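Local coordinates for protein type I modular polyketide synthase (Streptomyces albus subsp. albus, PDB 6IYT) that probably loads an alkylmalonyl extender unit, apparently ethylmalonyl from its coenzyme A ester, for chain elongation in salinomycin biosynthesis, as the acyltransferase domain of a modular polyketide synthase, at residues F88-G96 / L106-S115; A197-V205 / F435-D446. All blocks are in the same frame, centred on the assembly; numbering follows the deposited sequence.

Contact 1. Residues F88-G96 / L106-S115; sequences FEHRAVVLG and LEAPDVAGVS
Glu89 begins the pairing with its carbonyl: O accepts from Ser115 N at 2.8 Å, a nearly straight bond (171°), while its extended side chain lays CG against Val114 CG1. His90 forms a non-hydrogen-bonded pair with Val114, the two side chains lying alongside and pointing the same way; Val114 CG2 comes within 3.6 Å of His90 ND1. Arg91 and Gly113 exchange two backbone bonds. The Arg91 side chain, CG beside its own backbone N (chi1 -65°) and extended from there to NE, passes Ser115 so that Ser115 CB sits over the centre of one guanidinium face. Arg91 NE donates to Phe88 O at 2.8 Å, in the guanidinium plane, which helps fix the group's rotation. Ala92 packs its CB 3.9 Å from Pro109 CB. Val93 N donates to Val111 O, and Val93 O takes a longer bond from Val111 N (3.3 Å); here Asp110 and Val111 form a classic beta bulge opposite Val93. Val94 CG2 meets Leu106 CD2 at 3.8 Å, the side chains crossing at about a right angle. Past the bulge, Asp110 OD1 accepts from Leu95 N at 2.8 Å, met from above the carboxylate plane, and a water joins OD2 to Leu95 O. Asp110 OD2 also forms a salt bridge with Arg429. Strand 90-96 is the middle of a three-stranded antiparallel sheet, between 43-49 and 111-114, consistent with the ketosynthase-acyltransferase linker subdomain of such synthases; helix 428-439 packs on its Val93 face and helix 52-67 on its Ala92 face.

Contact 2. Residues A197-V205 / F435-D446; sequences AVWQSVGVV and FAEAWTRGVALD
Phe435 and Val202 meet across the contact from opposite directions, with Val202 CG2 over one face of the Phe435 ring in a CH-pi contact, 3.9 Å from the ring centroid. At chi1 -68° Val202 has CG2 between its backbone N and carbonyl carbon and CG1 anti to the carbonyl carbon; CG1 reaches Phe435 CE2 at 3.6 Å, so both methyl branches grip the ring. Leu445 closes on the same valine, its CD2 3.7 Å from Val202 CB. The backbone adds one bond, Asp446 N to Val202 O (2.9 Å), with the donor tilted 28° from the carbonyl plane. Both segments run off helix ends closed by Schellman motifs, with Gly203 and Gly442 at positive phi, and the chains leaving helices 181-200 and 428-439 there turn toward each other. Trp199 brings its six-membered ring obliquely to Phe435, planes at 58°, and Phe435 CD1 lies over one Trp199 face, 3.6 Å from CZ3. Trp199 NE1 is hydrogen-bonded to Thr420 OG1, outside both segments. Beyond the glycine turns, Val204 CG2 meets Val443 CG1 at 3.9 Å, the two side chains crossing at about a right angle, and Leu36 lies against both Val198 and Phe435.

Helix 428-439 and the chain that leaves it connect the two contacts, whose centres are about 15 Å apart. Contact 1 is partly buried and lies about 23 Å from the chain's centre, where backbone hydrogen bonds join neighbouring strands of a small antiparallel sheet. Contact 2 is more deeply buried, at about 14 Å, and joins segments 230 residues apart almost entirely through aromatic and aliphatic side chains, with a single backbone bond. Where they touch, Arg91 NH1 of contact 1 probably bonds to Trp439 O of contact 2, and Val93 CG2 packs on Ala436 CB. Segment 435-446 therefore bridges the small sheet to the end of helix 181-200.

Contact 1. Residues F88-G96 / L106-S115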
loop_
_atom_site.group_PDB
_atom_site.type_symbol
_atom_site.label_atom_id
_atom_site.label_comp_id
_atom_site.label_asym_id
_atom_site.label_seq_id
_atom_site.Cartn_x
_atom_site.Cartn_y
_atom_site.Cartn_z
ATOM N N PHE A 88 -11.303 4.055 -24.278
ATOM C CA PHE A 88 -10.225 4.222 -25.228
ATOM C C PHE A 88 -8.914 4.651 -24.525
ATOM O O PHE A 88 -8.858 4.771 -23.281
ATOM C CB PHE A 88 -10.626 5.249 -26.273
ATOM C CG PHE A 88 -11.826 4.848 -27.078
ATOM C CD1 PHE A 88 -11.872 3.611 -27.701
ATOM C CD2 PHE A 88 -12.908 5.702 -27.220
ATOM C CE1 PHE A 88 -13.024 3.198 -28.366
ATOM C CE2 PHE A 88 -14.023 5.328 -27.956
ATOM C CZ PHE A 88 -14.080 4.069 -28.526
ATOM N N GLU A 89 -7.868 4.864 -25.323
ATOM C CA GLU A 89 -6.485 4.950 -24.828
ATOM C C GLU A 89 -6.179 6.195 -23.965
ATOM O O GLU A 89 -5.427 6.103 -22.976
ATOM C CB GLU A 89 -5.505 4.862 -26.029
ATOM C CG GLU A 89 -4.018 4.968 -25.684
ATOM C CD GLU A 89 -3.083 4.807 -26.916
ATOM O OE1 GLU A 89 -3.511 5.080 -28.051
ATOM O OE2 GLU A 89 -1.895 4.484 -26.728
ATOM N N HIS A 90 -6.670 7.363 -24.375
ATOM C CA HIS A 90 -6.387 8.612 -23.671
ATOM C C HIS A 90 -7.532 8.875 -22.694
ATOM O O HIS A 90 -8.720 8.911 -23.099
ATOM C CB HIS A 90 -6.286 9.779 -24.660
ATOM C CG HIS A 90 -5.087 9.708 -25.559
ATOM N ND1 HIS A 90 -4.018 10.564 -25.429
ATOM C CD2 HIS A 90 -4.728 8.796 -26.493
ATOM C CE1 HIS A 90 -3.081 10.229 -26.305
ATOM N NE2 HIS A 90 -3.482 9.153 -26.951
ATOM N N ARG A 91 -7.188 9.091 -21.430
ATOM C CA ARG A 91 -8.178 8.977 -20.364
ATOM C C ARG A 91 -8.071 10.112 -19.386
ATOM O O ARG A 91 -6.999 10.611 -19.126
ATOM C CB ARG A 91 -7.992 7.633 -19.643
ATOM C CG ARG A 91 -8.277 6.427 -20.521
ATOM C CD ARG A 91 -8.005 5.134 -19.780
ATOM N NE ARG A 91 -8.221 4.012 -20.646
ATOM C CZ ARG A 91 -8.272 2.737 -20.278
ATOM N NH1 ARG A 91 -7.987 2.368 -19.036
ATOM N NH2 ARG A 91 -8.425 1.786 -21.231
ATOM N N ALA A 92 -9.212 10.532 -18.855
ATOM C CA ALA A 92 -9.241 11.486 -17.772
ATOM C C ALA A 92 -10.341 11.156 -16.801
ATOM O O ALA A 92 -11.377 10.578 -17.185
ATOM C CB ALA A 92 -9.417 12.896 -18.298
ATOM N N VAL A 93 -10.179 11.633 -15.569
ATOM C CA VAL A 93 -11.212 11.535 -14.573
ATOM C C VAL A 93 -11.386 12.881 -13.882
ATOM O O VAL A 93 -10.418 13.501 -13.439
ATOM C CB VAL A 93 -10.884 10.473 -13.549
ATOM C CG1 VAL A 93 -11.963 10.389 -12.494
ATOM C CG2 VAL A 93 -10.628 9.125 -14.241
ATOM N N VAL A 94 -12.630 13.317 -13.803
ATOM C CA VAL A 94 -13.012 14.470 -13.025
ATOM C C VAL A 94 -13.734 14.025 -11.752
ATOM O O VAL A 94 -14.600 13.154 -11.815
ATOM C CB VAL A 94 -13.982 15.366 -13.859
ATOM C CG1 VAL A 94 -14.259 16.650 -13.143
ATOM C CG2 VAL A 94 -13.376 15.655 -15.218
ATOM N N LEU A 95 -13.484 14.737 -10.648
ATOM C CA LEU A 95 -14.126 14.454 -9.355
ATOM C C LEU A 95 -14.885 15.659 -8.850
ATOM O O LEU A 95 -14.447 16.793 -9.033
ATOM C CB LEU A 95 -13.095 14.043 -8.319
ATOM C CG LEU A 95 -12.179 12.869 -8.701
ATOM C CD1 LEU A 95 -11.173 12.664 -7.594
ATOM C CD2 LEU A 95 -12.973 11.607 -8.935
ATOM N N GLY A 96 -16.061 15.411 -8.277
ATOM C CA GLY A 96 -16.843 16.471 -7.656
ATOM C C GLY A 96 -18.189 15.971 -7.204
ATOM O O GLY A 96 -18.514 14.804 -7.358
ATOM N N LEU A 106 -14.118 19.631 -16.028
ATOM C CA LEU A 106 -13.782 19.110 -17.357
ATOM C C LEU A 106 -12.772 20.011 -18.022
ATOM O O LEU A 106 -12.058 19.599 -18.914
ATOM C CB LEU A 106 -15.026 18.992 -18.236
ATOM C CG LEU A 106 -15.968 17.854 -17.910
ATOM C CD1 LEU A 106 -17.333 18.062 -18.527
ATOM C CD2 LEU A 106 -15.383 16.538 -18.350
ATOM N N GLU A 107 -12.671 21.241 -17.545
ATOM C CA GLU A 107 -11.674 22.150 -18.062
ATOM C C GLU A 107 -10.287 21.814 -17.548
ATOM O O GLU A 107 -9.298 22.150 -18.184
ATOM C CB GLU A 107 -12.029 23.600 -17.706
ATOM C CG GLU A 107 -13.181 24.179 -18.518
ATOM C CD GLU A 107 -13.990 25.214 -17.745
ATOM O OE1 GLU A 107 -13.707 25.422 -16.541
ATOM O OE2 GLU A 107 -14.959 25.772 -18.324
ATOM N N ALA A 108 -10.212 21.072 -16.446
ATOM C CA ALA A 108 -8.911 20.720 -15.856
ATOM C C ALA A 108 -9.002 19.466 -15.018
ATOM O O ALA A 108 -9.098 19.541 -13.787
ATOM C CB ALA A 108 -8.404 21.860 -14.998
ATOM N N PRO A 109 -9.080 18.313 -15.670
ATOM C CA PRO A 109 -9.450 17.133 -14.910
ATOM C C PRO A 109 -8.464 16.823 -13.788
ATOM O O PRO A 109 -7.249 17.054 -13.928
ATOM C CB PRO A 109 -9.416 16.027 -15.959
ATOM C CG PRO A 109 -9.799 16.738 -17.219
ATOM C CD PRO A 109 -9.124 18.075 -17.117
ATOM N N ASP A 110 -8.946 16.163 -12.774
ATOM C CA ASP A 110 -8.104 15.799 -11.625
ATOM C C ASP A 110 -6.946 14.850 -11.989
ATOM O O ASP A 110 -5.821 15.014 -11.512
ATOM C CB ASP A 110 -8.977 15.204 -10.523
ATOM C CG ASP A 110 -10.097 16.174 -10.067
ATOM O OD1 ASP A 110 -11.141 16.278 -10.778
ATOM O OD2 ASP A 110 -9.965 16.800 -8.973
ATOM N N VAL A 111 -7.214 13.888 -12.854
ATOM C CA VAL A 111 -6.230 12.885 -13.241
ATOM C C VAL A 111 -6.387 12.652 -14.727
ATOM O O VAL A 111 -7.523 12.549 -15.231
ATOM C CB VAL A 111 -6.470 11.533 -12.493
ATOM C CG1 VAL A 111 -5.403 10.545 -12.842
ATOM C CG2 VAL A 111 -6.473 11.749 -10.994
ATOM N N ALA A 112 -5.273 12.595 -15.431
ATOM C CA ALA A 112 -5.278 12.281 -16.851
ATOM C C ALA A 112 -4.090 11.444 -17.183
ATOM O O ALA A 112 -3.021 11.562 -16.548
ATOM C CB ALA A 112 -5.289 13.542 -17.692
ATOM N N GLY A 113 -4.243 10.580 -18.161
ATOM C CA GLY A 113 -3.146 9.726 -18.552
ATOM C C GLY A 113 -3.413 8.956 -19.828
ATOM O O GLY A 113 -4.450 9.111 -20.461
ATOM N N VAL A 114 -2.446 8.145 -20.229
ATOM C CA VAL A 114 -2.581 7.357 -21.441
ATOM C C VAL A 114 -2.358 5.892 -21.092
ATOM O O VAL A 114 -1.447 5.565 -20.333
ATOM C CB VAL A 114 -1.554 7.810 -22.513
ATOM C CG1 VAL A 114 -1.659 6.938 -23.741
ATOM C CG2 VAL A 114 -1.770 9.277 -22.877
ATOM N N SER A 115 -3.252 5.034 -21.552
ATOM C CA SER A 115 -3.199 3.613 -21.222
ATOM C C SER A 115 -1.902 2.996 -21.740
ATOM O O SER A 115 -1.488 3.262 -22.896
ATOM C CB SER A 115 -4.408 2.890 -21.783
ATOM O OG SER A 115 -4.416 1.547 -21.388
HETATM O O HOH W 1 -12.016 18.086 -8.211
#

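Contact 2. Residues A197-V205 / F435-D446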
loop_
_atom_site.group_PDB
_atom_site.type_symbol
_atom_site.label_atom_id
_atom_site.label_comp_id
_atom_site.label_asym_id
_atom_site.label_seq_id
_atom_site.Cartn_x
_atom_site.Cartn_y
_atom_site.Cartn_z
ATOM N N ALA A 197 -9.118 -5.019 0.066
ATOM C CA ALA A 197 -10.508 -5.251 -0.246
ATOM C C ALA A 197 -11.165 -4.086 -0.987
ATOM O O ALA A 197 -12.116 -4.288 -1.710
ATOM C CB ALA A 197 -11.295 -5.579 1.015
ATOM N N VAL A 198 -10.661 -2.866 -0.795
ATOM C CA VAL A 198 -11.165 -1.712 -1.515
ATOM C C VAL A 198 -10.843 -1.873 -3.008
ATOM O O VAL A 198 -11.687 -1.681 -3.855
ATOM C CB VAL A 198 -10.551 -0.401 -0.971
ATOM C CG1 VAL A 198 -10.873 0.777 -1.864
ATOM C CG2 VAL A 198 -11.022 -0.159 0.456
ATOM N N TRP A 199 -9.611 -2.242 -3.313
ATOM C CA TRP A 199 -9.233 -2.531 -4.723
ATOM C C TRP A 199 -10.050 -3.704 -5.272
ATOM O O TRP A 199 -10.478 -3.685 -6.420
ATOM C CB TRP A 199 -7.723 -2.831 -4.832
ATOM C CG TRP A 199 -6.850 -1.591 -4.667
ATOM C CD1 TRP A 199 -6.091 -1.264 -3.587
ATOM C CD2 TRP A 199 -6.576 -0.584 -5.655
ATOM N NE1 TRP A 199 -5.460 -0.089 -3.796
ATOM C CE2 TRP A 199 -5.712 0.342 -5.066
ATOM C CE3 TRP A 199 -7.038 -0.347 -6.946
ATOM C CZ2 TRP A 199 -5.239 1.478 -5.751
ATOM C CZ3 TRP A 199 -6.541 0.776 -7.643
ATOM C CH2 TRP A 199 -5.674 1.666 -7.032
ATOM N N GLN A 200 -10.175 -4.747 -4.490
ATOM C CA GLN A 200 -10.922 -5.911 -4.894
ATOM C C GLN A 200 -12.350 -5.562 -5.341
ATOM O O GLN A 200 -12.858 -6.131 -6.310
ATOM C CB GLN A 200 -10.970 -6.883 -3.732
ATOM C CG GLN A 200 -11.748 -8.148 -4.003
ATOM C CD GLN A 200 -11.691 -9.098 -2.812
ATOM O OE1 GLN A 200 -11.368 -8.690 -1.685
ATOM N NE2 GLN A 200 -11.949 -10.364 -3.061
ATOM N N SER A 201 -12.939 -4.535 -4.732
ATOM C CA SER A 201 -14.323 -4.158 -5.008
ATOM C C SER A 201 -14.521 -3.526 -6.398
ATOM O O SER A 201 -15.660 -3.527 -6.943
ATOM C CB SER A 201 -14.863 -3.202 -3.908
ATOM O OG SER A 201 -14.490 -1.857 -4.177
ATOM N N VAL A 202 -13.430 -3.090 -7.020
ATOM C CA VAL A 202 -13.477 -2.615 -8.418
ATOM C C VAL A 202 -12.725 -3.539 -9.342
ATOM O O VAL A 202 -12.323 -3.161 -10.458
ATOM C CB VAL A 202 -12.981 -1.173 -8.547
ATOM C CG1 VAL A 202 -13.959 -0.235 -7.873
ATOM C CG2 VAL A 202 -11.582 -1.015 -7.964
ATOM N N GLY A 203 -12.516 -4.762 -8.862
ATOM C CA GLY A 203 -11.965 -5.852 -9.684
ATOM C C GLY A 203 -10.461 -5.805 -9.864
ATOM O O GLY A 203 -9.922 -6.400 -10.807
ATOM N N VAL A 204 -9.772 -5.081 -8.999
ATOM C CA VAL A 204 -8.300 -5.034 -9.065
ATOM C C VAL A 204 -7.756 -5.949 -8.001
ATOM O O VAL A 204 -7.994 -5.725 -6.780
ATOM C CB VAL A 204 -7.756 -3.599 -8.891
ATOM C CG1 VAL A 204 -6.227 -3.579 -8.846
ATOM C CG2 VAL A 204 -8.241 -2.716 -10.018
ATOM N N VAL A 205 -7.223 -7.082 -8.459
ATOM C CA VAL A 205 -6.815 -8.159 -7.563
ATOM C C VAL A 205 -5.401 -8.620 -7.868
ATOM O O VAL A 205 -4.933 -8.523 -9.013
ATOM C CB VAL A 205 -7.784 -9.385 -7.638
ATOM C CG1 VAL A 205 -9.166 -9.026 -7.111
ATOM C CG2 VAL A 205 -7.877 -9.941 -9.043
ATOM N N PHE A 435 -7.718 5.157 -7.798
ATOM C CA PHE A 435 -8.380 4.401 -8.851
ATOM C C PHE A 435 -8.118 5.083 -10.236
ATOM O O PHE A 435 -7.863 4.411 -11.223
ATOM C CB PHE A 435 -9.885 4.343 -8.638
ATOM C CG PHE A 435 -10.362 3.428 -7.540
ATOM C CD1 PHE A 435 -9.505 2.605 -6.814
ATOM C CD2 PHE A 435 -11.735 3.360 -7.274
ATOM C CE1 PHE A 435 -10.019 1.722 -5.868
ATOM C CE2 PHE A 435 -12.234 2.546 -6.288
ATOM C CZ PHE A 435 -11.375 1.721 -5.575
ATOM N N ALA A 436 -8.307 6.399 -10.289
ATOM C CA ALA A 436 -8.120 7.161 -11.543
ATOM C C ALA A 436 -6.678 7.118 -12.032
ATOM O O ALA A 436 -6.424 6.990 -13.231
ATOM C CB ALA A 436 -8.576 8.594 -11.358
ATOM N N GLU A 437 -5.735 7.231 -11.101
ATOM C CA GLU A 437 -4.331 7.128 -11.431
ATOM C C GLU A 437 -3.973 5.762 -12.047
ATOM O O GLU A 437 -3.184 5.693 -12.992
ATOM C CB GLU A 437 -3.479 7.425 -10.197
ATOM C CG GLU A 437 -3.456 8.915 -9.855
ATOM C CD GLU A 437 -2.832 9.219 -8.493
ATOM O OE1 GLU A 437 -2.605 8.275 -7.689
ATOM O OE2 GLU A 437 -2.554 10.402 -8.251
ATOM N N ALA A 438 -4.577 4.699 -11.539
ATOM C CA ALA A 438 -4.392 3.354 -12.121
ATOM C C ALA A 438 -5.094 3.230 -13.487
ATOM O O ALA A 438 -4.501 2.786 -14.467
ATOM C CB ALA A 438 -4.910 2.303 -11.173
ATOM N N TRP A 439 -6.364 3.602 -13.524
ATOM C CA TRP A 439 -7.195 3.386 -14.720
ATOM C C TRP A 439 -6.694 4.231 -15.894
ATOM O O TRP A 439 -6.662 3.755 -17.037
ATOM C CB TRP A 439 -8.652 3.726 -14.423
ATOM C CG TRP A 439 -9.600 3.621 -15.640
ATOM C CD1 TRP A 439 -10.058 2.461 -16.251
ATOM C CD2 TRP A 439 -10.083 4.700 -16.427
ATOM N NE1 TRP A 439 -10.912 2.780 -17.285
ATOM C CE2 TRP A 439 -10.906 4.150 -17.442
ATOM C CE3 TRP A 439 -9.957 6.082 -16.348
ATOM C CZ2 TRP A 439 -11.568 4.948 -18.363
ATOM C CZ3 TRP A 439 -10.625 6.869 -17.273
ATOM C CH2 TRP A 439 -11.442 6.297 -18.243
ATOM N N THR A 440 -6.269 5.463 -15.621
ATOM C CA THR A 440 -5.820 6.319 -16.711
ATOM C C THR A 440 -4.539 5.790 -17.303
ATOM O O THR A 440 -4.205 6.131 -18.445
ATOM C CB THR A 440 -5.616 7.789 -16.310
ATOM O OG1 THR A 440 -4.668 7.862 -15.244
ATOM C CG2 THR A 440 -6.945 8.445 -15.914
ATOM N N ARG A 441 -3.838 4.927 -16.561
ATOM C CA ARG A 441 -2.624 4.261 -17.079
ATOM C C ARG A 441 -2.899 2.862 -17.617
ATOM O O ARG A 441 -1.965 2.151 -18.003
ATOM C CB ARG A 441 -1.539 4.173 -16.001
ATOM C CG ARG A 441 -1.003 5.511 -15.532
ATOM C CD ARG A 441 0.222 5.964 -16.304
ATOM N NE ARG A 441 1.202 4.896 -16.528
ATOM C CZ ARG A 441 2.211 4.604 -15.708
ATOM N NH1 ARG A 441 2.328 5.203 -14.532
ATOM N NH2 ARG A 441 3.008 3.605 -16.010
ATOM N N GLY A 442 -4.165 2.438 -17.606
ATOM C CA GLY A 442 -4.567 1.244 -18.371
ATOM C C GLY A 442 -5.047 0.076 -17.526
ATOM O O GLY A 442 -5.339 -1.000 -18.049
ATOM N N VAL A 443 -5.138 0.277 -16.219
ATOM C CA VAL A 443 -5.574 -0.759 -15.340
ATOM C C VAL A 443 -7.072 -0.941 -15.554
ATOM O O VAL A 443 -7.841 0.031 -15.479
ATOM C CB VAL A 443 -5.295 -0.422 -13.857
ATOM C CG1 VAL A 443 -6.005 -1.408 -12.941
ATOM C CG2 VAL A 443 -3.802 -0.434 -13.575
ATOM N N ALA A 444 -7.479 -2.175 -15.813
ATOM C CA ALA A 444 -8.897 -2.509 -15.888
ATOM C C ALA A 444 -9.528 -2.260 -14.526
ATOM O O ALA A 444 -9.148 -2.869 -13.560
ATOM C CB ALA A 444 -9.074 -3.962 -16.290
ATOM N N LEU A 445 -10.582 -1.460 -14.493
ATOM C CA LEU A 445 -11.197 -1.082 -13.224
ATOM C C LEU A 445 -12.709 -0.873 -13.389
ATOM O O LEU A 445 -13.150 -0.188 -14.308
ATOM C CB LEU A 445 -10.542 0.215 -12.708
ATOM C CG LEU A 445 -10.715 0.502 -11.219
ATOM C CD1 LEU A 445 -9.448 1.177 -10.649
ATOM C CD2 LEU A 445 -11.942 1.380 -10.987
ATOM N N ASP A 446 -13.496 -1.466 -12.499
ATOM C CA ASP A 446 -14.940 -1.497 -12.688
ATOM C C ASP A 446 -15.585 -0.314 -12.022
ATOM O O ASP A 446 -15.991 -0.379 -10.848
ATOM C CB ASP A 446 -15.519 -2.797 -12.156
ATOM C CG ASP A 446 -17.005 -2.839 -12.251
ATOM O OD1 ASP A 446 -17.572 -1.994 -12.981
ATOM O OD2 ASP A 446 -17.613 -3.590 -11.467
#